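Local coordinates for protein cyanoglobin (Synechocystis sp., PDB 1S69) that binds one heme per subunit and forms a very stable complex with oxygen as a monomeric group 1 truncated hemoglobin, at residues L4-A17 with T94-V108. Numbering follows the deposited sequence.
Sequences LYEKLGGTTAVDLA and TLKEMGVPEDLIAEV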
# COMPACT_ATOMS: atom_id res chain seq x y z
N LEU A 4 -0.62 -7.91 13.52
CA LEU A 4 -1.45 -7.89 12.32
C LEU A 4 -0.83 -8.76 11.22
O LEU A 4 -1.52 -9.54 10.58
CB LEU A 4 -1.64 -6.44 11.83
CG LEU A 4 -2.54 -6.18 10.62
CD1 LEU A 4 -3.89 -6.81 10.79
CD2 LEU A 4 -2.66 -4.65 10.46
N TYR A 5 0.46 -8.58 10.99
CA TYR A 5 1.19 -9.42 10.06
C TYR A 5 0.90 -10.90 10.29
O TYR A 5 0.46 -11.59 9.39
CB TYR A 5 2.67 -9.13 10.22
CG TYR A 5 3.59 -9.88 9.27
CD1 TYR A 5 3.56 -9.64 7.89
CD2 TYR A 5 4.51 -10.81 9.77
CE1 TYR A 5 4.39 -10.29 7.04
CE2 TYR A 5 5.39 -11.46 8.93
CZ TYR A 5 5.34 -11.18 7.56
OH TYR A 5 6.20 -11.82 6.71
N GLU A 6 1.11 -11.37 11.52
CA GLU A 6 0.80 -12.76 11.86
C GLU A 6 -0.71 -13.13 11.63
O GLU A 6 -1.02 -14.16 11.03
CB GLU A 6 1.21 -13.03 13.31
CG GLU A 6 2.68 -13.31 13.38
CD GLU A 6 3.29 -13.08 14.73
OE1 GLU A 6 2.68 -12.48 15.70
OE2 GLU A 6 4.47 -13.53 14.81
N LYS A 7 -1.62 -12.28 12.06
CA LYS A 7 -3.03 -12.59 11.95
C LYS A 7 -3.52 -12.76 10.52
O LYS A 7 -4.43 -13.54 10.24
CB LYS A 7 -3.85 -11.51 12.66
CG LYS A 7 -3.67 -11.53 14.16
CD LYS A 7 -4.47 -10.39 14.71
CE LYS A 7 -4.30 -10.26 16.18
NZ LYS A 7 -4.84 -8.95 16.52
N LEU A 8 -2.90 -11.96 9.63
CA LEU A 8 -3.21 -11.96 8.21
C LEU A 8 -2.68 -13.21 7.56
O LEU A 8 -3.21 -13.62 6.55
CB LEU A 8 -2.52 -10.75 7.58
CG LEU A 8 -3.25 -9.42 7.81
CD1 LEU A 8 -2.38 -8.21 7.35
CD2 LEU A 8 -4.63 -9.46 7.06
N GLY A 9 -1.62 -13.80 8.10
CA GLY A 9 -1.07 -15.00 7.52
C GLY A 9 0.38 -14.84 7.15
O GLY A 9 0.93 -15.67 6.41
N GLY A 10 1.03 -13.80 7.64
CA GLY A 10 2.48 -13.71 7.51
C GLY A 10 2.96 -13.45 6.07
O GLY A 10 2.17 -12.93 5.25
N THR A 11 4.22 -13.86 5.77
CA THR A 11 4.86 -13.66 4.45
C THR A 11 3.99 -14.01 3.28
O THR A 11 3.84 -13.20 2.36
CB THR A 11 6.14 -14.47 4.26
OG1 THR A 11 6.98 -14.20 5.35
CG2 THR A 11 6.98 -13.89 3.15
N THR A 12 3.44 -15.22 3.27
CA THR A 12 2.77 -15.67 2.06
C THR A 12 1.47 -14.91 1.85
O THR A 12 1.13 -14.64 0.70
CB THR A 12 2.53 -17.18 2.03
OG1 THR A 12 1.52 -17.44 2.98
CG2 THR A 12 3.74 -17.96 2.57
N ALA A 13 0.77 -14.55 2.93
CA ALA A 13 -0.39 -13.65 2.80
C ALA A 13 -0.03 -12.22 2.27
O ALA A 13 -0.70 -11.73 1.37
CB ALA A 13 -1.18 -13.56 4.10
N VAL A 14 0.98 -11.56 2.83
CA VAL A 14 1.43 -10.26 2.34
C VAL A 14 1.91 -10.36 0.88
O VAL A 14 1.60 -9.49 0.07
CB VAL A 14 2.55 -9.62 3.26
CG1 VAL A 14 3.21 -8.36 2.61
CG2 VAL A 14 2.03 -9.32 4.61
N ASP A 15 2.61 -11.45 0.53
CA ASP A 15 3.20 -11.61 -0.82
C ASP A 15 2.10 -11.65 -1.83
O ASP A 15 2.14 -10.96 -2.86
CB ASP A 15 4.06 -12.89 -0.91
CG ASP A 15 4.56 -13.20 -2.36
OD1 ASP A 15 5.68 -12.72 -2.73
OD2 ASP A 15 3.91 -13.94 -3.17
N LEU A 16 1.09 -12.45 -1.51
CA LEU A 16 -0.12 -12.59 -2.34
C LEU A 16 -0.94 -11.30 -2.41
O LEU A 16 -1.40 -10.91 -3.48
CB LEU A 16 -1.02 -13.67 -1.77
CG LEU A 16 -1.98 -14.41 -2.71
CD1 LEU A 16 -3.44 -14.17 -2.34
CD2 LEU A 16 -1.73 -14.22 -4.23
N ALA A 17 -1.16 -10.67 -1.25
CA ALA A 17 -1.90 -9.41 -1.22
C ALA A 17 -1.25 -8.34 -2.10
O ALA A 17 -1.92 -7.64 -2.81
CB ALA A 17 -2.02 -8.89 0.20
N THR A 94 -8.79 -5.86 -2.32
CA THR A 94 -7.94 -7.02 -2.56
C THR A 94 -8.00 -7.97 -1.35
O THR A 94 -8.17 -9.20 -1.54
CB THR A 94 -6.50 -6.56 -2.82
OG1 THR A 94 -6.45 -5.89 -4.09
CG2 THR A 94 -5.51 -7.75 -2.90
N LEU A 95 -7.83 -7.42 -0.15
CA LEU A 95 -7.96 -8.21 1.08
C LEU A 95 -9.34 -8.87 1.23
O LEU A 95 -9.40 -10.03 1.59
CB LEU A 95 -7.65 -7.38 2.32
CG LEU A 95 -6.23 -6.83 2.37
CD1 LEU A 95 -6.07 -6.00 3.59
CD2 LEU A 95 -5.20 -7.94 2.38
N LYS A 96 -10.42 -8.13 0.97
CA LYS A 96 -11.76 -8.72 0.98
C LYS A 96 -11.87 -9.91 -0.00
O LYS A 96 -12.34 -10.99 0.33
CB LYS A 96 -12.80 -7.68 0.67
CG LYS A 96 -14.20 -8.23 0.75
CD LYS A 96 -15.15 -7.14 0.48
CE LYS A 96 -16.57 -7.54 0.93
NZ LYS A 96 -17.51 -6.40 0.64
N GLU A 97 -11.37 -9.72 -1.21
CA GLU A 97 -11.38 -10.74 -2.20
C GLU A 97 -10.60 -12.00 -1.78
O GLU A 97 -10.91 -13.11 -2.21
CB GLU A 97 -10.80 -10.14 -3.43
CG GLU A 97 -11.50 -10.59 -4.66
CD GLU A 97 -10.47 -11.02 -5.66
OE1 GLU A 97 -9.88 -12.13 -5.42
OE2 GLU A 97 -10.23 -10.24 -6.63
N MET A 98 -9.61 -11.82 -0.92
CA MET A 98 -8.72 -12.91 -0.53
C MET A 98 -9.35 -13.69 0.61
O MET A 98 -8.83 -14.75 0.98
CB MET A 98 -7.37 -12.35 -0.06
CG MET A 98 -6.39 -12.10 -1.17
SD MET A 98 -4.96 -11.19 -0.49
CE MET A 98 -4.15 -12.43 0.79
N GLY A 99 -10.42 -13.14 1.20
CA GLY A 99 -11.13 -13.80 2.27
C GLY A 99 -10.65 -13.32 3.60
O GLY A 99 -11.01 -13.92 4.61
N VAL A 100 -9.87 -12.22 3.63
CA VAL A 100 -9.44 -11.64 4.90
C VAL A 100 -10.67 -11.20 5.59
O VAL A 100 -11.51 -10.58 4.96
CB VAL A 100 -8.41 -10.48 4.75
CG1 VAL A 100 -8.12 -9.81 6.11
CG2 VAL A 100 -7.15 -11.00 4.05
N PRO A 101 -10.84 -11.60 6.86
CA PRO A 101 -12.03 -11.23 7.65
C PRO A 101 -12.13 -9.73 7.85
O PRO A 101 -11.09 -9.02 7.95
CB PRO A 101 -11.78 -11.90 9.02
CG PRO A 101 -10.43 -12.33 9.00
CD PRO A 101 -9.94 -12.52 7.59
N GLU A 102 -13.37 -9.26 8.02
CA GLU A 102 -13.62 -7.82 8.15
C GLU A 102 -12.90 -7.13 9.28
O GLU A 102 -12.48 -6.01 9.14
CB GLU A 102 -15.12 -7.54 8.27
CG GLU A 102 -15.93 -8.41 7.34
CD GLU A 102 -16.42 -7.69 6.07
OE1 GLU A 102 -17.62 -7.26 6.12
OE2 GLU A 102 -15.64 -7.61 5.02
N ASP A 103 -12.78 -7.78 10.42
CA ASP A 103 -12.10 -7.16 11.53
C ASP A 103 -10.56 -6.89 11.20
O ASP A 103 -9.96 -5.92 11.70
CB ASP A 103 -12.27 -8.05 12.77
CG ASP A 103 -11.38 -9.30 12.70
OD1 ASP A 103 -11.67 -10.21 11.86
OD2 ASP A 103 -10.34 -9.40 13.40
N LEU A 104 -9.96 -7.72 10.35
CA LEU A 104 -8.55 -7.52 9.97
C LEU A 104 -8.45 -6.48 8.84
O LEU A 104 -7.54 -5.62 8.83
CB LEU A 104 -7.88 -8.83 9.59
CG LEU A 104 -7.67 -9.85 10.73
CD1 LEU A 104 -6.76 -11.03 10.26
CD2 LEU A 104 -7.15 -9.26 12.00
N ILE A 105 -9.42 -6.54 7.93
CA ILE A 105 -9.53 -5.52 6.89
C ILE A 105 -9.58 -4.16 7.54
O ILE A 105 -8.86 -3.28 7.12
CB ILE A 105 -10.69 -5.79 5.87
CG1 ILE A 105 -10.39 -7.06 5.07
CG2 ILE A 105 -10.81 -4.60 4.87
CD1 ILE A 105 -11.47 -7.48 4.14
N ALA A 106 -10.42 -4.00 8.55
CA ALA A 106 -10.46 -2.77 9.37
C ALA A 106 -9.12 -2.29 10.02
O ALA A 106 -8.84 -1.06 10.05
CB ALA A 106 -11.45 -2.93 10.44
N GLU A 107 -8.34 -3.22 10.60
CA GLU A 107 -7.01 -2.88 11.16
C GLU A 107 -6.07 -2.36 10.04
O GLU A 107 -5.34 -1.40 10.24
CB GLU A 107 -6.33 -4.09 11.78
CG GLU A 107 -6.93 -4.47 13.09
CD GLU A 107 -6.14 -5.52 13.81
OE1 GLU A 107 -4.88 -5.42 13.84
OE2 GLU A 107 -6.79 -6.44 14.33
N VAL A 108 -6.12 -3.01 8.90
CA VAL A 108 -5.36 -2.54 7.75
C VAL A 108 -5.80 -1.13 7.30
O VAL A 108 -4.95 -0.30 7.00
CB VAL A 108 -5.43 -3.51 6.57
CG1 VAL A 108 -4.72 -2.88 5.27
CG2 VAL A 108 -4.75 -4.82 6.92
O HOH W 1 -3.43 -6.99 15.17
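Lys7 NZ reaches the carboxylate of Glu107 in two ways: through a water that donates to OE1 and accepts from NZ at 2.8 Å, and by a long direct salt bridge to OE2 at 3.9 Å. The lysine side chain crosses that of Leu104 at about a right angle, its CB 3.8 Å from Leu104 CD1 and its CD against CD2. Leu4 and Glu107 run past each other in opposite senses. With CG anti to the backbone N (chi1 -177°), Leu4 brings CD1 to 3.5 Å from Glu107 OE1 and CD2 to 4.1 Å from Val108 CG2. Were Leu4 cut back to an alanine, the contacts of its methyls with Glu107 and Val108 would be lost, which is likely to leave the carboxylate freer to swing off the lysine. In this 2-on-2 globin fold, the axes of the short segments 4-8 and 102-108 make an angle of 146°, and those of 10-17 and 94-98 one of 122°; Gly9 and Gly99 each end a helix in a Schellman motif, turning the backbone of each segment. Near these turns Leu8 CD2 lies 3.6 Å from Val100 CG1, with Leu104 alongside. At the other end Met98 SD lies 3.6 Å from Ala17 CA, and the bend at chi3 brings CE onto both Leu16 CD1 and Ala13 O. Thr94 adds its methyl, CG2 standing 3.6 Å from Ala17 O, whereas its hydroxyl is engaged by Asp90 and Arg24.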